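Local coordinates for protein aquaporin AqpM (Methanothermobacter marburgensis str. Marburg, PDB 2F2B) that forms a tetrameric membrane channel that lets water move in both directions down osmotic gradients and also allows a transient flux of glycerol, at residues A[17-20]-A[21-25]; A[83-86]-A[87-91]; A[103-106]-A[107-111]. All blocks are in the same frame, centred on the assembly; numbering follows the deposited sequence.

In the fold
All three contacts are short runs of helix, each joining successive turns through backbone bonds between residues about four apart. Contact 1, within helix 4-33, is wholly buried: apolar and aromatic groups meet there, a second subunit covers one flank, and the winding is wider than in a regular alpha helix. Contact 2 lies on the short helix 83-91, buried at its NPA end and reaching the surface at Trp90. Contact 3, on helix 100-122, is partly buried, with Ile105 and Leu109 on the surface and Gln107 buried. Contact 3 touches both others, through Ala111 against Val19 of contact 1 and Gln107 NE2 beside Thr86 OG1 of contact 2; contacts 1 and 2 do not meet.

Contact 1 of 3, residues A[17-20]-A[21-25]; sequences ILVF and FGAGS
In Phe20, CG is anti to the backbone N (chi1 -180°), whereas Phe21 has CG anti to the carbonyl carbon (chi1 -69°), and these two different settings bring the rings of adjacent residues together on one side of the helix. They form an edge-to-face pair with centroids 4.8 Å apart and planes turned 60° against each other. Phe20 supplies the edge: its CD1 stands 3.5 Å above the plane of the Phe21 ring, over the centre. The rim of the Phe21 ring meets the preceding turn, where Ile17 O lies in the ring plane 3.3 Å from Phe21 CD2. Ile17 CG2 touches the same CD2 at 3.8 Å, but this methyl comes in below the ring plane, on the side opposite Phe20.

Beneath the side chains the backbone changes character. Phe21 N donates a regular bond to Ile17 O at 3.0 Å, and Gly22 N does likewise to Leu18 O. From the next residue the pattern slips: Ala23 N bonds only weakly to Val19 O at 3.1 Å, and Gly24 N divides weak bonds between Val19 O and Phe20 O, as expected of a wider pi-type turn. Gly24 also brings its CA close enough to Phe20 O for a CA-H...O contact. Beyond this, Ser25 OG turns back to Gly22 O at 2.7 Å, lying in the carbonyl plane on a lone pair.

Val19 packs on helix 100-122, while Phe21 O is hydrogen-bonded to Thr189 OG1 of a neighbouring subunit. On that same subunit the Phe21 side chain rests on Leu156 and Phe20 packs on Val152. The aromatic pair therefore lies at the subunit interface of the aquaporin homotetramer, on a membrane-spanning helix that contains a pi-type turn.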
loop_
_atom_site.group_PDB
_atom_site.type_symbol
_atom_site.label_atom_id
_atom_site.label_comp_id
_atom_site.label_asym_id
_atom_site.label_seq_id
_atom_site.Cartn_x
_atom_site.Cartn_y
_atom_site.Cartn_z
ATOM N N ILE A 17 13.488 15.300 5.481
ATOM C CA ILE A 17 12.876 13.972 5.546
ATOM C C ILE A 17 12.420 13.503 4.169
ATOM O O ILE A 17 12.680 12.364 3.763
ATOM C CB ILE A 17 11.669 13.979 6.518
ATOM C CG1 ILE A 17 12.180 14.101 7.958
ATOM C CG2 ILE A 17 10.829 12.707 6.335
ATOM C CD1 ILE A 17 11.103 14.433 8.980
ATOM N N LEU A 18 11.742 14.390 3.451
ATOM C CA LEU A 18 11.247 14.075 2.117
ATOM C C LEU A 18 12.370 13.581 1.198
ATOM O O LEU A 18 12.236 12.549 0.539
ATOM C CB LEU A 18 10.572 15.319 1.522
ATOM C CG LEU A 18 9.857 15.204 0.172
ATOM C CD1 LEU A 18 8.807 16.310 0.056
ATOM C CD2 LEU A 18 10.865 15.295 -0.957
ATOM N N VAL A 19 13.482 14.310 1.172
ATOM C CA VAL A 19 14.610 13.951 0.317
ATOM C C VAL A 19 15.429 12.762 0.822
ATOM O O VAL A 19 15.800 11.880 0.043
ATOM C CB VAL A 19 15.536 15.176 0.111
ATOM C CG1 VAL A 19 16.745 14.794 -0.733
ATOM C CG2 VAL A 19 14.750 16.293 -0.573
ATOM N N PHE A 20 15.714 12.732 2.119
ATOM C CA PHE A 20 16.485 11.630 2.686
ATOM C C PHE A 20 15.811 10.285 2.407
ATOM O O PHE A 20 16.429 9.369 1.870
ATOM C CB PHE A 20 16.659 11.833 4.200
ATOM C CG PHE A 20 17.455 10.742 4.879
ATOM C CD1 PHE A 20 16.866 9.514 5.185
ATOM C CD2 PHE A 20 18.794 10.940 5.205
ATOM C CE1 PHE A 20 17.596 8.500 5.805
ATOM C CE2 PHE A 20 19.538 9.933 5.827
ATOM C CZ PHE A 20 18.937 8.708 6.127
ATOM N N PHE A 21 14.532 10.175 2.750
ATOM C CA PHE A 21 13.813 8.921 2.557
ATOM C C PHE A 21 13.323 8.651 1.138
ATOM O O PHE A 21 13.494 7.541 0.626
ATOM C CB PHE A 21 12.652 8.853 3.552
ATOM C CG PHE A 21 13.104 8.697 4.975
ATOM C CD1 PHE A 21 13.505 7.450 5.455
ATOM C CD2 PHE A 21 13.211 9.804 5.812
ATOM C CE1 PHE A 21 14.012 7.313 6.748
ATOM C CE2 PHE A 21 13.717 9.676 7.105
ATOM C CZ PHE A 21 14.119 8.424 7.572
ATOM N N GLY A 22 12.729 9.656 0.500
ATOM C CA GLY A 22 12.229 9.474 -0.853
ATOM C C GLY A 22 13.315 9.291 -1.899
ATOM O O GLY A 22 13.396 8.248 -2.553
ATOM N N ALA A 23 14.152 10.309 -2.072
ATOM C CA ALA A 23 15.226 10.233 -3.056
ATOM C C ALA A 23 16.185 9.111 -2.677
ATOM O O ALA A 23 16.807 8.488 -3.542
ATOM C CB ALA A 23 15.966 11.567 -3.131
ATOM N N GLY A 24 16.297 8.852 -1.377
ATOM C CA GLY A 24 17.177 7.797 -0.910
ATOM C C GLY A 24 16.748 6.423 -1.392
ATOM O O GLY A 24 17.590 5.597 -1.759
ATOM N N SER A 25 15.442 6.169 -1.410
ATOM C CA SER A 25 14.944 4.869 -1.854
ATOM C C SER A 25 15.274 4.620 -3.323
ATOM O O SER A 25 15.532 3.484 -3.719
ATOM C CB SER A 25 13.429 4.764 -1.638
ATOM O OG SER A 25 12.710 5.607 -2.525
#

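Contact 2 of 3, residues A[83-86]-A[87-91]; sequences PAVT and IGLWS
Trp90 touches the preceding turn through CB, 3.5 Å from Thr86 O, and its flat indole has Ile87 O at one edge, in the ring plane. CG of Trp90 is anti to the backbone N (chi1 166°), and this leads the indole away from the turn to the surface. The puckered Pro83 ring sits at the opposite end of the helix and packs on Pro200 and Ala201 of the second NPA motif. Helix 83-91 is the half-membrane-spanning helix of the first pore-forming loop, which begins within the first NPA motif at Pro83 and Ala84; Asn82 OD1 receives a bond from Ala84 N.

Ile87 grips this end from the next turn. Its N donates to Pro83 O at 3.0 Å, while its CG1 lies 3.2 Å from the same oxygen, so the carbonyl is covered by an aliphatic branch as well as bonded. Leu89 repeats the pattern on Val85: with CG anti to the carbonyl carbon (chi1 -67°), its CG comes 3.2 Å from Val85 O. The two side chains then run alongside each other, pointing the same way, and Leu89 CD1 meets Val85 CG1 at 4.0 Å. A bound glycerol, probably from the crystallisation liquor, lies about 3 Å from the Val85 side chain.

Thr86 splits its duties. CG2 is anti to the backbone N and leans toward Ile87, whereas OG1 sits beside that N and is hydrogen-bonded to His80 ND1. Gly88 N donates to Ala84 O at 2.9 Å. Farther along, Gly88 O is the acceptor for a side chain: Ser91 OG reaches it at 2.6 Å, with a C=O...donor angle of 128°.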
loop_
_atom_site.group_PDB
_atom_site.type_symbol
_atom_site.label_atom_id
_atom_site.label_comp_id
_atom_site.label_asym_id
_atom_site.label_seq_id
_atom_site.Cartn_x
_atom_site.Cartn_y
_atom_site.Cartn_z
ATOM N N PRO A 83 8.473 24.195 -2.614
ATOM C CA PRO A 83 8.336 25.580 -3.081
ATOM C C PRO A 83 7.113 25.800 -3.974
ATOM O O PRO A 83 6.499 26.870 -3.946
ATOM C CB PRO A 83 9.648 25.824 -3.826
ATOM C CG PRO A 83 10.622 24.984 -3.048
ATOM C CD PRO A 83 9.846 23.700 -2.830
ATOM N N ALA A 84 6.762 24.790 -4.769
ATOM C CA ALA A 84 5.609 24.905 -5.655
ATOM C C ALA A 84 4.295 24.971 -4.871
ATOM O O ALA A 84 3.342 25.626 -5.301
ATOM C CB ALA A 84 5.582 23.734 -6.638
ATOM N N VAL A 85 4.238 24.292 -3.728
ATOM C CA VAL A 85 3.035 24.311 -2.899
ATOM C C VAL A 85 2.921 25.676 -2.223
ATOM O O VAL A 85 1.844 26.270 -2.174
ATOM C CB VAL A 85 3.076 23.200 -1.822
ATOM C CG1 VAL A 85 1.935 23.390 -0.820
ATOM C CG2 VAL A 85 2.963 21.834 -2.497
ATOM N N THR A 86 4.044 26.169 -1.711
ATOM C CA THR A 86 4.079 27.473 -1.051
ATOM C C THR A 86 3.604 28.554 -2.027
ATOM O O THR A 86 2.776 29.399 -1.677
ATOM C CB THR A 86 5.510 27.805 -0.566
ATOM O OG1 THR A 86 5.931 26.819 0.384
ATOM C CG2 THR A 86 5.557 29.183 0.101
ATOM N N ILE A 87 4.120 28.514 -3.251
ATOM C CA ILE A 87 3.740 29.489 -4.272
ATOM C C ILE A 87 2.286 29.286 -4.700
ATOM O O ILE A 87 1.554 30.253 -4.921
ATOM C CB ILE A 87 4.690 29.397 -5.494
ATOM C CG1 ILE A 87 6.088 29.872 -5.078
ATOM C CG2 ILE A 87 4.158 30.237 -6.654
ATOM C CD1 ILE A 87 7.160 29.682 -6.131
ATOM N N GLY A 88 1.864 28.029 -4.800
ATOM C CA GLY A 88 0.489 27.745 -5.173
ATOM C C GLY A 88 -0.492 28.329 -4.170
ATOM O O GLY A 88 -1.497 28.934 -4.553
ATOM N N LEU A 89 -0.205 28.149 -2.884
ATOM C CA LEU A 89 -1.061 28.669 -1.820
ATOM C C LEU A 89 -1.064 30.194 -1.862
ATOM O O LEU A 89 -2.102 30.833 -1.682
ATOM C CB LEU A 89 -0.560 28.190 -0.453
ATOM C CG LEU A 89 -0.669 26.685 -0.186
ATOM C CD1 LEU A 89 0.071 26.327 1.098
ATOM C CD2 LEU A 89 -2.138 26.290 -0.095
ATOM N N TRP A 90 0.107 30.771 -2.098
ATOM C CA TRP A 90 0.240 32.222 -2.183
ATOM C C TRP A 90 -0.607 32.786 -3.328
ATOM O O TRP A 90 -1.270 33.815 -3.168
ATOM C CB TRP A 90 1.707 32.600 -2.400
ATOM C CG TRP A 90 1.903 34.026 -2.829
ATOM C CD1 TRP A 90 1.818 35.143 -2.044
ATOM C CD2 TRP A 90 2.175 34.487 -4.157
ATOM N NE1 TRP A 90 2.023 36.273 -2.806
ATOM C CE2 TRP A 90 2.245 35.899 -4.105
ATOM C CE3 TRP A 90 2.367 33.844 -5.389
ATOM C CZ2 TRP A 90 2.496 36.680 -5.238
ATOM C CZ3 TRP A 90 2.618 34.622 -6.519
ATOM C CH2 TRP A 90 2.682 36.026 -6.432
ATOM N N SER A 91 -0.592 32.107 -4.473
ATOM C CA SER A 91 -1.338 32.570 -5.643
ATOM C C SER A 91 -2.839 32.724 -5.408
ATOM O O SER A 91 -3.495 33.496 -6.105
ATOM C CB SER A 91 -1.088 31.647 -6.849
ATOM O OG SER A 91 -1.754 30.404 -6.715
#

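Contact 3 of 3, residues A[103-106]-A[107-111]; sequences YIIA and QLLGA
Four regular alpha-helical bonds join Tyr103, Ile104, Ile105 and Ala106 to Gln107, Leu108, Leu109 and Gly110, the first running from Gln107 N to Tyr103 O at 2.9 Å. Gln107 carries the inner side of this turn. Its CG, anti to the carbonyl carbon (chi1 -64°), passes 3.0 Å from Tyr103 O, and the extended chain continues back along the helix. The amide thus ends up beside the preceding turn, where OE1 is 3.5 Å from Ile104 CA and NE2 is 4.0 Å from Tyr103 CB. NE2 approaches the Tyr103 ring obliquely, and the ring and amide planes stand 67° apart. NE2 is hydrogen-bonded to Thr86 OG1 of helix 83-91 and to Glu11 OE1, which would hold the amide in its rotation, so both its N-H groups can be used in the buried interior. Tyr103, with chi1 at -95°, carries its ring off past the end of the turn, where OH is hydrogen-bonded to Ser77 O and Arg7 NH1.

Ile104 CG2 meets Leu108 CD1 at 3.9 Å, a pair that packs toward helices 83-91 and 200-214. Ile105 CG2 meets Leu109 CD1 at 3.8 Å, and this pair is on the surface, as suits a helix predicted to span the membrane. In each pair the branches lie side by side and point the same way. Each leucine also brings its CG close to the carbonyl oxygen of its isoleucine partner, as with Leu109 CG and Ile105 O at 3.2 Å.

An aliphatic surface pair and a buried glutamine thus lie on one helix, the glutamine joining helix 100-122 to helix 4-33 and to the first NPA half-helix within the aquaporin fold.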
loop_
_atom_site.group_PDB
_atom_site.type_symbol
_atom_site.label_atom_id
_atom_site.label_comp_id
_atom_site.label_asym_id
_atom_site.label_seq_id
_atom_site.Cartn_x
_atom_site.Cartn_y
_atom_site.Cartn_z
ATOM N N TYR A 103 10.179 30.450 3.666
ATOM C CA TYR A 103 9.837 29.030 3.562
ATOM C C TYR A 103 10.645 28.327 2.476
ATOM O O TYR A 103 11.171 27.236 2.698
ATOM C CB TYR A 103 8.345 28.843 3.265
ATOM C CG TYR A 103 7.482 28.609 4.484
ATOM C CD1 TYR A 103 6.410 27.718 4.433
ATOM C CD2 TYR A 103 7.714 29.292 5.680
ATOM C CE1 TYR A 103 5.587 27.514 5.536
ATOM C CE2 TYR A 103 6.898 29.096 6.790
ATOM C CZ TYR A 103 5.835 28.206 6.711
ATOM O OH TYR A 103 5.013 28.016 7.794
ATOM N N ILE A 104 10.750 28.947 1.302
ATOM C CA ILE A 104 11.491 28.334 0.205
ATOM C C ILE A 104 12.963 28.132 0.549
ATOM O O ILE A 104 13.546 27.096 0.224
ATOM C CB ILE A 104 11.351 29.163 -1.100
ATOM C CG1 ILE A 104 9.893 29.127 -1.570
ATOM C CG2 ILE A 104 12.274 28.607 -2.185
ATOM C CD1 ILE A 104 9.638 29.847 -2.887
ATOM N N ILE A 105 13.574 29.112 1.209
ATOM C CA ILE A 105 14.976 28.971 1.584
ATOM C C ILE A 105 15.137 27.794 2.544
ATOM O O ILE A 105 16.055 26.987 2.401
ATOM C CB ILE A 105 15.520 30.260 2.245
ATOM C CG1 ILE A 105 15.619 31.367 1.191
ATOM C CG2 ILE A 105 16.886 29.997 2.875
ATOM C CD1 ILE A 105 16.106 32.701 1.736
ATOM N N ALA A 106 14.232 27.691 3.514
ATOM C CA ALA A 106 14.283 26.602 4.484
ATOM C C ALA A 106 14.140 25.256 3.780
ATOM O O ALA A 106 14.808 24.288 4.139
ATOM C CB ALA A 106 13.172 26.767 5.524
ATOM N N GLN A 107 13.263 25.206 2.779
ATOM C CA GLN A 107 13.021 23.980 2.020
ATOM C C GLN A 107 14.248 23.590 1.195
ATOM O O GLN A 107 14.647 22.424 1.178
ATOM C CB GLN A 107 11.796 24.165 1.110
ATOM C CG GLN A 107 10.487 24.399 1.877
ATOM C CD GLN A 107 9.409 25.053 1.024
ATOM O OE1 GLN A 107 9.648 25.411 -0.129
ATOM N NE2 GLN A 107 8.221 25.219 1.592
ATOM N N LEU A 108 14.854 24.562 0.516
ATOM C CA LEU A 108 16.041 24.282 -0.290
ATOM C C LEU A 108 17.184 23.767 0.588
ATOM O O LEU A 108 17.878 22.811 0.229
ATOM C CB LEU A 108 16.484 25.546 -1.037
ATOM C CG LEU A 108 15.537 26.050 -2.129
ATOM C CD1 LEU A 108 16.001 27.424 -2.619
ATOM C CD2 LEU A 108 15.499 25.054 -3.280
ATOM N N LEU A 109 17.371 24.402 1.741
ATOM C CA LEU A 109 18.420 24.007 2.677
ATOM C C LEU A 109 18.152 22.610 3.238
ATOM O O LEU A 109 19.060 21.784 3.336
ATOM C CB LEU A 109 18.509 25.018 3.825
ATOM C CG LEU A 109 19.025 26.414 3.456
ATOM C CD1 LEU A 109 18.946 27.331 4.672
ATOM C CD2 LEU A 109 20.458 26.313 2.950
ATOM N N GLY A 110 16.901 22.350 3.605
ATOM C CA GLY A 110 16.548 21.045 4.139
ATOM C C GLY A 110 16.799 19.935 3.137
ATOM O O GLY A 110 17.293 18.862 3.491
ATOM N N ALA A 111 16.454 20.189 1.879
ATOM C CA ALA A 111 16.648 19.204 0.818
ATOM C C ALA A 111 18.131 18.918 0.612
ATOM O O ALA A 111 18.536 17.766 0.445
ATOM C CB ALA A 111 16.030 19.706 -0.478
#